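Local coordinates for periplasmic oligopeptide-binding protein (PDB 3ZS6) that probably captures oligopeptides in the periplasm and hands them to an ABC transporter for uptake, and is seen here with a peptide bound, at residues Y304-K309 with Q458-A463; P320-W325 with N465-V470; D404-D409 with A413-D418; I420-S425 with K435-V440. All blocks are in the same frame, centred on the assembly; numbering follows the deposited sequence.

Contact 1. Residues Y304-K309 with Q458-A463; sequences YGLMPK and QAHDLA
His460 reaches from helix 449-464 into the loop that follows strand 301-302, tying these two elements together in a protein with the fold of the type 2 periplasmic binding proteins. The tight part of the contact is built around its imidazole ring. With CG anti to the backbone N (chi1 179°), the ring projects away from the helix to meet the backbone of the loop. Its edge is gripped there by one bond: Leu306 N donates to His460 NE2 over 3.0 Å, with an angle of 149° at the hydrogen. Because the donor lies almost in the ring plane, the nitrogen is used as an acceptor at the rim, which would leave the proton of a neutral ring on ND1. Gly305 and Leu306 thus pass along the rim, while Met307 covers a face. Every residue that touches here is buried.

Farther along the helix the contact is looser: Asp461, partly exposed, touches no residue of 304-309 and forms a salt bridge instead with Arg316, further on in the same loop. Gln458 marks the solvent side of the helix.

The face contact is a CH-pi interaction: Met307 CG sits 3.4 Å from the centroid of the His460 ring, 11° off its normal. The thioether bends at chi2, so that Met307 SD stands 4.8 Å from the His460 ring centroid and Met307 CE comes within 4.0 Å of His460 CD2.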
loop_
_atom_site.group_PDB
_atom_site.type_symbol
_atom_site.label_atom_id
_atom_site.label_comp_id
_atom_site.label_asym_id
_atom_site.label_seq_id
_atom_site.Cartn_x
_atom_site.Cartn_y
_atom_site.Cartn_z
ATOM N N TYR A 304 11.875 -12.021 -6.529
ATOM C CA TYR A 304 11.811 -13.326 -5.875
ATOM C C TYR A 304 11.493 -13.203 -4.387
ATOM O O TYR A 304 11.146 -14.186 -3.736
ATOM C CB TYR A 304 13.135 -14.076 -6.083
ATOM C CG TYR A 304 13.454 -14.195 -7.548
ATOM C CD1 TYR A 304 12.911 -15.220 -8.309
ATOM C CD2 TYR A 304 14.247 -13.248 -8.186
ATOM C CE1 TYR A 304 13.175 -15.323 -9.661
ATOM C CE2 TYR A 304 14.517 -13.342 -9.542
ATOM C CZ TYR A 304 13.976 -14.381 -10.269
ATOM O OH TYR A 304 14.223 -14.476 -11.612
ATOM N N GLY A 305 11.628 -11.991 -3.859
ATOM C CA GLY A 305 11.267 -11.700 -2.485
ATOM C C GLY A 305 10.412 -10.442 -2.412
ATOM O O GLY A 305 9.916 -9.960 -3.440
ATOM N N LEU A 306 10.237 -9.916 -1.203
ATOM C CA LEU A 306 9.372 -8.755 -0.974
ATOM C C LEU A 306 10.085 -7.412 -1.145
ATOM O O LEU A 306 9.451 -6.416 -1.483
ATOM C CB LEU A 306 8.743 -8.820 0.425
ATOM C CG LEU A 306 7.828 -10.010 0.738
ATOM C CD1 LEU A 306 7.384 -9.976 2.207
ATOM C CD2 LEU A 306 6.620 -10.035 -0.198
ATOM N N MET A 307 11.392 -7.381 -0.890
ATOM C CA MET A 307 12.148 -6.128 -0.923
ATOM C C MET A 307 12.526 -5.724 -2.347
ATOM O O MET A 307 13.317 -6.405 -2.998
ATOM C CB MET A 307 13.433 -6.229 -0.079
ATOM C CG MET A 307 13.237 -6.673 1.364
ATOM S SD MET A 307 12.341 -5.472 2.369
ATOM C CE MET A 307 11.998 -6.472 3.813
ATOM N N PRO A 308 11.982 -4.597 -2.829
ATOM C CA PRO A 308 12.403 -4.090 -4.141
ATOM C C PRO A 308 13.844 -3.597 -4.055
ATOM O O PRO A 308 14.243 -3.088 -3.008
ATOM C CB PRO A 308 11.462 -2.900 -4.393
ATOM C CG PRO A 308 10.398 -2.972 -3.326
ATOM C CD PRO A 308 11.001 -3.718 -2.174
ATOM N N LYS A 309 14.624 -3.762 -5.116
ATOM C CA LYS A 309 15.973 -3.216 -5.111
ATOM C C LYS A 309 15.877 -1.710 -4.872
ATOM O O LYS A 309 15.064 -1.029 -5.498
ATOM C CB LYS A 309 16.683 -3.506 -6.434
ATOM C CG LYS A 309 18.091 -2.929 -6.516
ATOM C CD LYS A 309 18.687 -3.077 -7.911
ATOM C CE LYS A 309 18.898 -4.537 -8.285
ATOM N NZ LYS A 309 19.634 -4.670 -9.578
ATOM N N GLN A 458 19.212 -10.648 6.605
ATOM C CA GLN A 458 19.213 -12.033 7.058
ATOM C C GLN A 458 17.792 -12.515 7.332
ATOM O O GLN A 458 17.404 -13.592 6.890
ATOM C CB GLN A 458 20.090 -12.208 8.298
ATOM C CG GLN A 458 20.102 -13.632 8.826
ATOM C CD GLN A 458 20.908 -13.780 10.102
ATOM O OE1 GLN A 458 21.469 -12.808 10.617
ATOM N NE2 GLN A 458 20.962 -15.002 10.623
ATOM N N ALA A 459 17.014 -11.703 8.045
ATOM C CA ALA A 459 15.617 -12.028 8.332
ATOM C C ALA A 459 14.749 -12.138 7.069
ATOM O O ALA A 459 13.914 -13.043 6.965
ATOM C CB ALA A 459 15.021 -11.011 9.297
ATOM N N HIS A 460 14.929 -11.218 6.122
ATOM C CA HIS A 460 14.162 -11.273 4.877
ATOM C C HIS A 460 14.472 -12.562 4.112
ATOM O O HIS A 460 13.554 -13.303 3.747
ATOM C CB HIS A 460 14.403 -10.041 3.990
ATOM C CG HIS A 460 13.643 -10.070 2.693
ATOM N ND1 HIS A 460 14.259 -9.952 1.464
ATOM C CD2 HIS A 460 12.320 -10.217 2.436
ATOM C CE1 HIS A 460 13.349 -10.026 0.507
ATOM N NE2 HIS A 460 12.164 -10.189 1.069
ATOM N N ASP A 461 15.760 -12.826 3.882
ATOM C CA ASP A 461 16.195 -14.061 3.224
ATOM C C ASP A 461 15.613 -15.296 3.907
ATOM O O ASP A 461 15.141 -16.223 3.246
ATOM C CB ASP A 461 17.726 -14.188 3.234
ATOM C CG ASP A 461 18.420 -13.147 2.372
ATOM O OD1 ASP A 461 17.747 -12.454 1.573
ATOM O OD2 ASP A 461 19.660 -13.037 2.489
ATOM N N LEU A 462 15.671 -15.317 5.234
ATOM C CA LEU A 462 15.178 -16.462 5.989
ATOM C C LEU A 462 13.701 -16.700 5.694
ATOM O O LEU A 462 13.283 -17.832 5.419
ATOM C CB LEU A 462 15.388 -16.255 7.490
ATOM C CG LEU A 462 15.042 -17.459 8.370
ATOM C CD1 LEU A 462 15.846 -18.676 7.930
ATOM C CD2 LEU A 462 15.281 -17.154 9.854
ATOM N N ALA A 463 12.914 -15.629 5.749
ATOM C CA ALA A 463 11.491 -15.721 5.434
ATOM C C ALA A 463 11.227 -16.192 3.999
ATOM O O ALA A 463 10.358 -17.029 3.772
ATOM C CB ALA A 463 10.805 -14.393 5.681
#

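Contact 2. Residues P320-W325 with N465-V470; sequences PDWASW and NDYPMV
Trp322 and Tyr467 meet through one polar bond, the only hydrogen bond joining the two segments. It ties the loop before helix 327-340 to the connection from helix 449-464 into strand 470-480, within the solute-binding protein fold. Trp322 NE1 donates to Tyr467 OH at 2.9 Å with an angle of 158°, and the oxygen lies 14° out of the indole plane, close to the line on which the N-H points. Trp322 carries its CG between the backbone N and the carbonyl carbon (chi1 50°), a placement that directs NE1 at the tyrosine.

Van der Waals contacts flank this bond. Trp322 CZ2 comes 3.9 Å from Tyr467 CE1, and Pro320 CB lies 3.6 Å from Tyr467 OH. Within its own segment Pro320 also lays CG over the rim of one indole face, 3.5 Å above the plane, so proline and tryptophan approach the hydroxyl together.

Backbone bonds set the loop. Ala323 N to Pro320 O (3.0 Å) closes the 3-10 turn that presents the indole. On the other segment, Tyr467 leaves helical geometry with positive phi just after helix 449-464.

Around the pair, Met284 of helix 276-285 packs on Trp322 and Glu280 of that helix touches Tyr467. Arg330 of helix 327-340 also meets the indole, while Val470 enters the sheet by backbone hydrogen bonding to Tyr264 of strand 260-266.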
loop_
_atom_site.group_PDB
_atom_site.type_symbol
_atom_site.label_atom_id
_atom_site.label_comp_id
_atom_site.label_asym_id
_atom_site.label_seq_id
_atom_site.Cartn_x
_atom_site.Cartn_y
_atom_site.Cartn_z
ATOM N N PRO A 320 17.030 -16.169 -5.066
ATOM C CA PRO A 320 17.240 -17.598 -4.830
ATOM C C PRO A 320 18.171 -18.238 -5.843
ATOM O O PRO A 320 18.290 -17.809 -7.000
ATOM C CB PRO A 320 15.839 -18.182 -4.998
ATOM C CG PRO A 320 15.193 -17.262 -5.981
ATOM C CD PRO A 320 15.681 -15.896 -5.589
ATOM N N ASP A 321 18.824 -19.289 -5.366
ATOM C CA ASP A 321 19.695 -20.145 -6.150
ATOM C C ASP A 321 19.144 -20.435 -7.544
ATOM O O ASP A 321 19.836 -20.267 -8.545
ATOM C CB ASP A 321 19.861 -21.466 -5.392
ATOM C CG ASP A 321 21.005 -22.285 -5.901
ATOM O OD1 ASP A 321 21.484 -22.005 -7.019
ATOM O OD2 ASP A 321 21.424 -23.215 -5.184
ATOM N N TRP A 322 17.891 -20.875 -7.595
ATOM C CA TRP A 322 17.292 -21.374 -8.827
ATOM C C TRP A 322 16.969 -20.290 -9.862
ATOM O O TRP A 322 16.623 -20.600 -11.004
ATOM C CB TRP A 322 16.044 -22.207 -8.507
ATOM C CG TRP A 322 15.067 -21.524 -7.582
ATOM C CD1 TRP A 322 14.966 -21.690 -6.231
ATOM C CD2 TRP A 322 14.057 -20.572 -7.945
ATOM N NE1 TRP A 322 13.960 -20.898 -5.728
ATOM C CE2 TRP A 322 13.385 -20.205 -6.760
ATOM C CE3 TRP A 322 13.664 -19.991 -9.154
ATOM C CZ2 TRP A 322 12.336 -19.289 -6.751
ATOM C CZ3 TRP A 322 12.619 -19.083 -9.145
ATOM C CH2 TRP A 322 11.967 -18.740 -7.950
ATOM N N ALA A 323 17.089 -19.024 -9.474
ATOM C CA ALA A 323 16.829 -17.929 -10.405
ATOM C C ALA A 323 17.750 -18.010 -11.625
ATOM O O ALA A 323 17.432 -17.490 -12.695
ATOM C CB ALA A 323 16.987 -16.587 -9.711
ATOM N N SER A 324 18.892 -18.671 -11.464
ATOM C CA SER A 324 19.860 -18.762 -12.551
ATOM C C SER A 324 19.955 -20.172 -13.129
ATOM O O SER A 324 20.891 -20.488 -13.861
ATOM C CB SER A 324 21.236 -18.281 -12.081
ATOM O OG SER A 324 21.660 -19.012 -10.945
ATOM N N TRP A 325 18.980 -21.014 -12.803
ATOM C CA TRP A 325 18.938 -22.373 -13.328
ATOM C C TRP A 325 18.235 -22.452 -14.682
ATOM O O TRP A 325 17.292 -21.711 -14.942
ATOM C CB TRP A 325 18.220 -23.308 -12.355
ATOM C CG TRP A 325 18.911 -23.505 -11.033
ATOM C CD1 TRP A 325 20.114 -22.990 -10.642
ATOM C CD2 TRP A 325 18.425 -24.274 -9.929
ATOM N NE1 TRP A 325 20.408 -23.395 -9.360
ATOM C CE2 TRP A 325 19.385 -24.183 -8.900
ATOM C CE3 TRP A 325 17.270 -25.033 -9.711
ATOM C CZ2 TRP A 325 19.227 -24.826 -7.670
ATOM C CZ3 TRP A 325 17.113 -25.669 -8.485
ATOM C CH2 TRP A 325 18.086 -25.560 -7.482
ATOM N N ASN A 465 13.003 -17.964 1.998
ATOM C CA ASN A 465 13.339 -19.374 1.818
ATOM C C ASN A 465 12.176 -20.280 2.202
ATOM O O ASN A 465 12.145 -21.457 1.843
ATOM C CB ASN A 465 14.602 -19.744 2.597
ATOM C CG ASN A 465 15.869 -19.291 1.895
ATOM O OD1 ASN A 465 16.056 -19.542 0.703
ATOM N ND2 ASN A 465 16.741 -18.612 2.627
ATOM N N ASP A 466 11.206 -19.717 2.917
ATOM C CA ASP A 466 9.976 -20.434 3.248
ATOM C C ASP A 466 8.871 -20.222 2.201
ATOM O O ASP A 466 7.833 -20.874 2.248
ATOM C CB ASP A 466 9.481 -20.031 4.645
ATOM C CG ASP A 466 10.316 -20.654 5.772
ATOM O OD1 ASP A 466 11.096 -21.591 5.497
ATOM O OD2 ASP A 466 10.184 -20.213 6.933
ATOM N N TYR A 467 9.102 -19.310 1.257
ATOM C CA TYR A 467 8.119 -19.011 0.200
ATOM C C TYR A 467 6.691 -18.861 0.721
ATOM O O TYR A 467 5.767 -19.498 0.221
ATOM C CB TYR A 467 8.206 -20.059 -0.920
ATOM C CG TYR A 467 9.593 -20.093 -1.502
ATOM C CD1 TYR A 467 9.957 -19.210 -2.499
ATOM C CD2 TYR A 467 10.564 -20.954 -0.994
ATOM C CE1 TYR A 467 11.233 -19.199 -3.009
ATOM C CE2 TYR A 467 11.847 -20.958 -1.504
ATOM C CZ TYR A 467 12.172 -20.075 -2.514
ATOM O OH TYR A 467 13.442 -20.052 -3.039
ATOM N N PRO A 468 6.509 -18.005 1.737
ATOM C CA PRO A 468 5.180 -17.750 2.299
ATOM C C PRO A 468 4.219 -17.148 1.274
ATOM O O PRO A 468 3.005 -17.303 1.425
ATOM C CB PRO A 468 5.459 -16.758 3.438
ATOM C CG PRO A 468 6.790 -16.128 3.089
ATOM C CD PRO A 468 7.564 -17.245 2.433
ATOM N N MET A 469 4.756 -16.467 0.265
ATOM C CA MET A 469 3.972 -16.000 -0.877
ATOM C C MET A 469 4.845 -16.094 -2.128
ATOM O O MET A 469 5.981 -16.555 -2.052
ATOM C CB MET A 469 3.479 -14.557 -0.673
ATOM C CG MET A 469 4.584 -13.549 -0.343
ATOM S SD MET A 469 4.827 -13.288 1.440
ATOM C CE MET A 469 3.421 -12.223 1.824
ATOM N N VAL A 470 4.327 -15.656 -3.273
ATOM C CA VAL A 470 5.076 -15.769 -4.522
ATOM C C VAL A 470 5.287 -14.426 -5.201
ATOM O O VAL A 470 4.446 -13.983 -5.995
ATOM C CB VAL A 470 4.369 -16.706 -5.528
ATOM C CG1 VAL A 470 5.202 -16.856 -6.792
ATOM C CG2 VAL A 470 4.075 -18.070 -4.885
#

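Contact 3. Residues D404-D409 with A413-D418; sequences DGWFAD and AMTFFD
Trp406 turns the edge of its indole toward the face of Phe416 in an offset edge-to-face pair, with planes at 66° and Trp406 CD1 3.5 Å from Phe416 CD1. Near the indole plane, at the rim, stand Thr415 OG1 and a bound water, whereas the backbone of the bound peptide packs against the same side chain. Ala408 CB approaches the Phe416 ring obliquely.

Thr415 OG1 is held by three hydrogen bonds. It accepts from Trp406 NE1 (3.2 Å) and, nearly straight at 170°, from Asp409 N (3.1 Å), and it donates to the water at 2.7 Å. Placing OG1 anti to the backbone N (chi1 -178°) sends Thr415 CG2 to Ala408 CB, 3.7 Å away. The water gives its protons to Asp409 OD2 and Asp418 OD2, carboxylate oxygens 5.1 Å apart, which probably eases their mutual repulsion. Asp409 is also bonded by Tyr101, and Asp418 forms a salt bridge with Arg421.

Asp409 OD1 and the backbones of Gly405 and Phe407 bond the peptide, so the end of strand 401-407 and the turn after it border the binding site. Strand 401-407 lies between strands 260-266 (antiparallel) and 350-356 (parallel) in the sheet, while Phe417 of the short helix packs on helices 434-443 and 449-464.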
loop_
_atom_site.group_PDB
_atom_site.type_symbol
_atom_site.label_atom_id
_atom_site.label_comp_id
_atom_site.label_asym_id
_atom_site.label_seq_id
_atom_site.Cartn_x
_atom_site.Cartn_y
_atom_site.Cartn_z
ATOM N N ASP A 404 -2.091 -10.239 -5.370
ATOM C CA ASP A 404 -1.824 -9.301 -4.279
ATOM C C ASP A 404 -0.713 -8.342 -4.708
ATOM O O ASP A 404 -0.215 -8.427 -5.828
ATOM C CB ASP A 404 -1.430 -10.042 -3.000
ATOM C CG ASP A 404 -1.850 -9.296 -1.724
ATOM O OD1 ASP A 404 -1.800 -8.048 -1.698
ATOM O OD2 ASP A 404 -2.226 -9.964 -0.741
ATOM N N GLY A 405 -0.329 -7.439 -3.813
ATOM C CA GLY A 405 0.664 -6.424 -4.122
ATOM C C GLY A 405 0.728 -5.413 -2.992
ATOM O O GLY A 405 -0.298 -5.060 -2.410
ATOM N N TRP A 406 1.932 -4.942 -2.683
ATOM C CA TRP A 406 2.121 -4.020 -1.564
ATOM C C TRP A 406 2.957 -2.824 -2.003
ATOM O O TRP A 406 4.019 -2.993 -2.607
ATOM C CB TRP A 406 2.814 -4.757 -0.415
ATOM C CG TRP A 406 2.993 -3.969 0.854
ATOM C CD1 TRP A 406 4.139 -3.368 1.294
ATOM C CD2 TRP A 406 2.004 -3.731 1.860
ATOM N NE1 TRP A 406 3.924 -2.761 2.509
ATOM C CE2 TRP A 406 2.621 -2.975 2.884
ATOM C CE3 TRP A 406 0.654 -4.077 1.997
ATOM C CZ2 TRP A 406 1.934 -2.552 4.022
ATOM C CZ3 TRP A 406 -0.029 -3.662 3.137
ATOM C CH2 TRP A 406 0.614 -2.909 4.134
ATOM N N PHE A 407 2.455 -1.625 -1.716
ATOM C CA PHE A 407 3.189 -0.370 -1.898
ATOM C C PHE A 407 3.791 0.032 -0.564
ATOM O O PHE A 407 3.099 0.022 0.462
ATOM C CB PHE A 407 2.238 0.752 -2.348
ATOM C CG PHE A 407 2.178 0.938 -3.834
ATOM C CD1 PHE A 407 1.405 0.100 -4.622
ATOM C CD2 PHE A 407 2.897 1.957 -4.447
ATOM C CE1 PHE A 407 1.352 0.268 -5.995
ATOM C CE2 PHE A 407 2.846 2.136 -5.825
ATOM C CZ PHE A 407 2.073 1.290 -6.597
ATOM N N ALA A 408 5.071 0.386 -0.562
ATOM C CA ALA A 408 5.715 0.831 0.670
ATOM C C ALA A 408 4.941 2.005 1.278
ATOM O O ALA A 408 4.514 2.902 0.549
ATOM C CB ALA A 408 7.149 1.244 0.381
ATOM N N ASP A 409 4.773 2.004 2.601
ATOM C CA ASP A 409 4.118 3.116 3.303
ATOM C C ASP A 409 5.147 4.181 3.678
ATOM O O ASP A 409 4.795 5.303 4.055
ATOM C CB ASP A 409 3.414 2.633 4.581
ATOM C CG ASP A 409 2.154 1.820 4.296
ATOM O OD1 ASP A 409 1.539 2.013 3.227
ATOM O OD2 ASP A 409 1.780 0.985 5.145
ATOM N N ALA A 413 12.740 -0.963 4.931
ATOM C CA ALA A 413 12.386 -2.370 4.759
ATOM C C ALA A 413 11.263 -2.823 5.693
ATOM O O ALA A 413 10.560 -3.790 5.395
ATOM C CB ALA A 413 13.624 -3.259 4.935
ATOM N N MET A 414 11.097 -2.133 6.820
ATOM C CA MET A 414 10.089 -2.523 7.805
ATOM C C MET A 414 8.670 -2.577 7.220
ATOM O O MET A 414 7.847 -3.365 7.669
ATOM C CB MET A 414 10.116 -1.595 9.030
ATOM C CG MET A 414 11.224 -1.914 10.048
ATOM S SD MET A 414 11.257 -3.635 10.627
ATOM C CE MET A 414 9.792 -3.709 11.642
ATOM N N THR A 415 8.376 -1.735 6.236
ATOM C CA THR A 415 7.025 -1.720 5.674
ATOM C C THR A 415 6.677 -3.063 5.022
ATOM O O THR A 415 5.519 -3.490 5.034
ATOM C CB THR A 415 6.806 -0.562 4.680
ATOM O OG1 THR A 415 5.450 -0.577 4.217
ATOM C CG2 THR A 415 7.752 -0.664 3.486
ATOM N N PHE A 416 7.679 -3.739 4.471
ATOM C CA PHE A 416 7.438 -5.022 3.815
ATOM C C PHE A 416 7.356 -6.157 4.839
ATOM O O PHE A 416 6.646 -7.153 4.636
ATOM C CB PHE A 416 8.492 -5.283 2.734
ATOM C CG PHE A 416 8.349 -4.389 1.531
ATOM C CD1 PHE A 416 7.371 -4.640 0.575
ATOM C CD2 PHE A 416 9.159 -3.275 1.374
ATOM C CE1 PHE A 416 7.223 -3.816 -0.532
ATOM C CE2 PHE A 416 9.011 -2.438 0.274
ATOM C CZ PHE A 416 8.041 -2.706 -0.677
ATOM N N PHE A 417 8.061 -6.000 5.957
ATOM C CA PHE A 417 7.933 -6.961 7.048
ATOM C C PHE A 417 6.507 -7.012 7.625
ATOM O O PHE A 417 6.128 -8.005 8.238
ATOM C CB PHE A 417 8.980 -6.715 8.150
ATOM C CG PHE A 417 10.350 -7.303 7.839
ATOM C CD1 PHE A 417 10.554 -8.677 7.854
ATOM C CD2 PHE A 417 11.437 -6.474 7.560
ATOM C CE1 PHE A 417 11.815 -9.222 7.572
ATOM C CE2 PHE A 417 12.697 -7.002 7.284
ATOM C CZ PHE A 417 12.886 -8.384 7.282
ATOM N N ASP A 418 5.718 -5.958 7.421
ATOM C CA ASP A 418 4.313 -5.977 7.838
ATOM C C ASP A 418 3.525 -7.098 7.156
ATOM O O ASP A 418 2.434 -7.461 7.600
ATOM C CB ASP A 418 3.629 -4.628 7.572
ATOM C CG ASP A 418 3.968 -3.578 8.619
ATOM O OD1 ASP A 418 4.297 -3.961 9.762
ATOM O OD2 ASP A 418 3.893 -2.370 8.307
HETATM O O HOH W 1 3.846 -0.346 6.361
#

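Contact 4. Residues I420-S425 with K435-V440; sequences IRCGSS and KVDSLV
Asp437, on helix 434-443, receives the backbone of Cys422 in a disulfide-linked loop that contains a type II beta turn from Arg421 to Ser424. The direct polar link is one hydrogen bond: Cys422 N donates to Asp437 OD2 at 2.9 Å and 140°, using the syn lone pair of the carboxylate. The aspartate has CG anti to its carbonyl carbon (chi1 -71°), which carries the carboxylate off the helix to the loop.

A water may provide a second polar link, since it lies within hydrogen-bonding distance of both Ile420 O (2.8 Å) and Asp437 OD1 (2.7 Å). The two carboxylate oxygens would then divide their work, one taking an N-H directly and the other perhaps reaching the carbonyl of Ile420 through solvent.

Packing is close round the first oxygen: Asp437 OD2 is 3.0 Å from Cys422 CB and 3.1 Å from Cys422 SG. That sulfur is bonded to Cys432, which fastens the loop covalently to the chain just ahead of helix 434-443.

Charge plays a more distant part. Arg421 spends its guanidinium on salt bridges to Asp418 and Glu106, and its NH1 remains 5.8 Å from Asp437 OD2, so any attraction there is probably long-range.

The turn itself is closed by the backbone, with Gly423 taking a positive phi of 77° at its third position and Ser424 N donating to Arg421 O at 3.1 Å.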
loop_
_atom_site.group_PDB
_atom_site.type_symbol
_atom_site.label_atom_id
_atom_site.label_comp_id
_atom_site.label_asym_id
_atom_site.label_seq_id
_atom_site.Cartn_x
_atom_site.Cartn_y
_atom_site.Cartn_z
ATOM N N ILE A 420 4.706 -10.251 6.740
ATOM C CA ILE A 420 5.147 -11.573 7.170
ATOM C C ILE A 420 5.399 -11.727 8.674
ATOM O O ILE A 420 5.631 -12.840 9.142
ATOM C CB ILE A 420 6.418 -12.012 6.408
ATOM C CG1 ILE A 420 7.464 -10.894 6.430
ATOM C CG2 ILE A 420 6.075 -12.392 4.967
ATOM C CD1 ILE A 420 8.855 -11.344 5.984
ATOM N N ARG A 421 5.356 -10.625 9.422
ATOM C CA ARG A 421 5.504 -10.684 10.885
ATOM C C ARG A 421 4.324 -11.411 11.517
ATOM O O ARG A 421 3.177 -11.166 11.145
ATOM C CB ARG A 421 5.594 -9.272 11.496
ATOM C CG ARG A 421 6.943 -8.598 11.356
ATOM C CD ARG A 421 7.011 -7.305 12.178
ATOM N NE ARG A 421 5.916 -6.389 11.858
ATOM C CZ ARG A 421 4.787 -6.296 12.558
ATOM N NH1 ARG A 421 4.593 -7.061 13.630
ATOM N NH2 ARG A 421 3.851 -5.434 12.189
ATOM N N CYS A 422 4.607 -12.293 12.476
ATOM C CA CYS A 422 3.564 -13.019 13.197
ATOM C C CYS A 422 2.516 -12.056 13.726
ATOM O O CYS A 422 2.844 -11.090 14.413
ATOM C CB CYS A 422 4.154 -13.776 14.393
ATOM S SG CYS A 422 5.322 -15.093 14.006
ATOM N N GLY A 423 1.252 -12.317 13.422
ATOM C CA GLY A 423 0.183 -11.527 14.010
ATOM C C GLY A 423 -0.062 -10.138 13.434
ATOM O O GLY A 423 -0.981 -9.447 13.876
ATOM N N SER A 424 0.733 -9.716 12.455
ATOM C CA SER A 424 0.506 -8.411 11.826
ATOM C C SER A 424 -0.877 -8.346 11.178
ATOM O O SER A 424 -1.339 -9.329 10.595
ATOM C CB SER A 424 1.569 -8.127 10.768
ATOM O OG SER A 424 1.121 -7.129 9.878
ATOM N N SER A 425 -1.527 -7.188 11.263
ATOM C CA SER A 425 -2.861 -7.024 10.694
ATOM C C SER A 425 -2.862 -7.134 9.165
ATOM O O SER A 425 -3.903 -7.346 8.556
ATOM C CB SER A 425 -3.489 -5.690 11.139
ATOM O OG SER A 425 -2.976 -4.583 10.401
ATOM N N LYS A 435 11.717 -16.909 14.578
ATOM C CA LYS A 435 13.114 -16.563 14.340
ATOM C C LYS A 435 13.213 -15.308 13.468
ATOM O O LYS A 435 13.958 -14.372 13.787
ATOM C CB LYS A 435 13.871 -17.726 13.706
ATOM C CG LYS A 435 15.329 -17.420 13.411
ATOM C CD LYS A 435 16.077 -16.983 14.668
ATOM C CE LYS A 435 17.555 -16.741 14.381
ATOM N NZ LYS A 435 18.310 -16.323 15.600
ATOM N N VAL A 436 12.457 -15.278 12.373
ATOM C CA VAL A 436 12.403 -14.070 11.560
ATOM C C VAL A 436 12.034 -12.873 12.436
ATOM O O VAL A 436 12.712 -11.849 12.415
ATOM C CB VAL A 436 11.398 -14.189 10.389
ATOM C CG1 VAL A 436 11.166 -12.824 9.758
ATOM C CG2 VAL A 436 11.896 -15.193 9.353
ATOM N N ASP A 437 10.962 -13.009 13.210
ATOM C CA ASP A 437 10.504 -11.920 14.064
ATOM C C ASP A 437 11.582 -11.483 15.062
ATOM O O ASP A 437 11.784 -10.288 15.284
ATOM C CB ASP A 437 9.211 -12.308 14.793
ATOM C CG ASP A 437 8.001 -12.372 13.859
ATOM O OD1 ASP A 437 8.188 -12.415 12.621
ATOM O OD2 ASP A 437 6.858 -12.385 14.367
ATOM N N SER A 438 12.287 -12.443 15.654
ATOM C CA SER A 438 13.290 -12.094 16.658
ATOM C C SER A 438 14.485 -11.410 16.005
ATOM O O SER A 438 15.076 -10.502 16.583
ATOM C CB SER A 438 13.730 -13.318 17.476
ATOM O OG SER A 438 14.846 -13.960 16.893
ATOM N N LEU A 439 14.832 -11.844 14.797
ATOM C CA LEU A 439 15.891 -11.192 14.037
ATOM C C LEU A 439 15.537 -9.733 13.743
ATOM O O LEU A 439 16.398 -8.851 13.805
ATOM C CB LEU A 439 16.182 -11.948 12.737
ATOM C CG LEU A 439 16.958 -13.266 12.868
ATOM C CD1 LEU A 439 17.112 -13.944 11.516
ATOM C CD2 LEU A 439 18.326 -13.048 13.514
ATOM N N VAL A 440 14.272 -9.473 13.424
ATOM C CA VAL A 440 13.837 -8.103 13.156
ATOM C C VAL A 440 13.926 -7.236 14.415
ATOM O O VAL A 440 14.431 -6.113 14.374
ATOM C CB VAL A 440 12.403 -8.053 12.620
ATOM C CG1 VAL A 440 11.880 -6.607 12.638
ATOM C CG2 VAL A 440 12.339 -8.651 11.214
HETATM O O HOH W 2 7.340 -14.242 10.805
#

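In the fold
Contact 3 touches the bound peptide, and the others extend from it through the same lobe. Contact 1 lies next, its centre about 11 Å from that of contact 3, joined by Met307 CE against Phe417 CE2 (3.6 Å). Contact 4, about 13 Å centre to centre from contact 3, is linked to it by a probable hydrogen bond between Ser424 OG and Asp418 O (2.6 Å). Helix 449-464 also brings Ala463 CB within 3.6 Å of Ile420 CD1, connecting contacts 1 and 4. Contact 2 is more remote from the peptide-binding strand end and turn: its nearest atoms stay about 7 Å from contact 3, although it abuts contact 1 where Tyr304 CB meets Pro320 CD (3.2 Å).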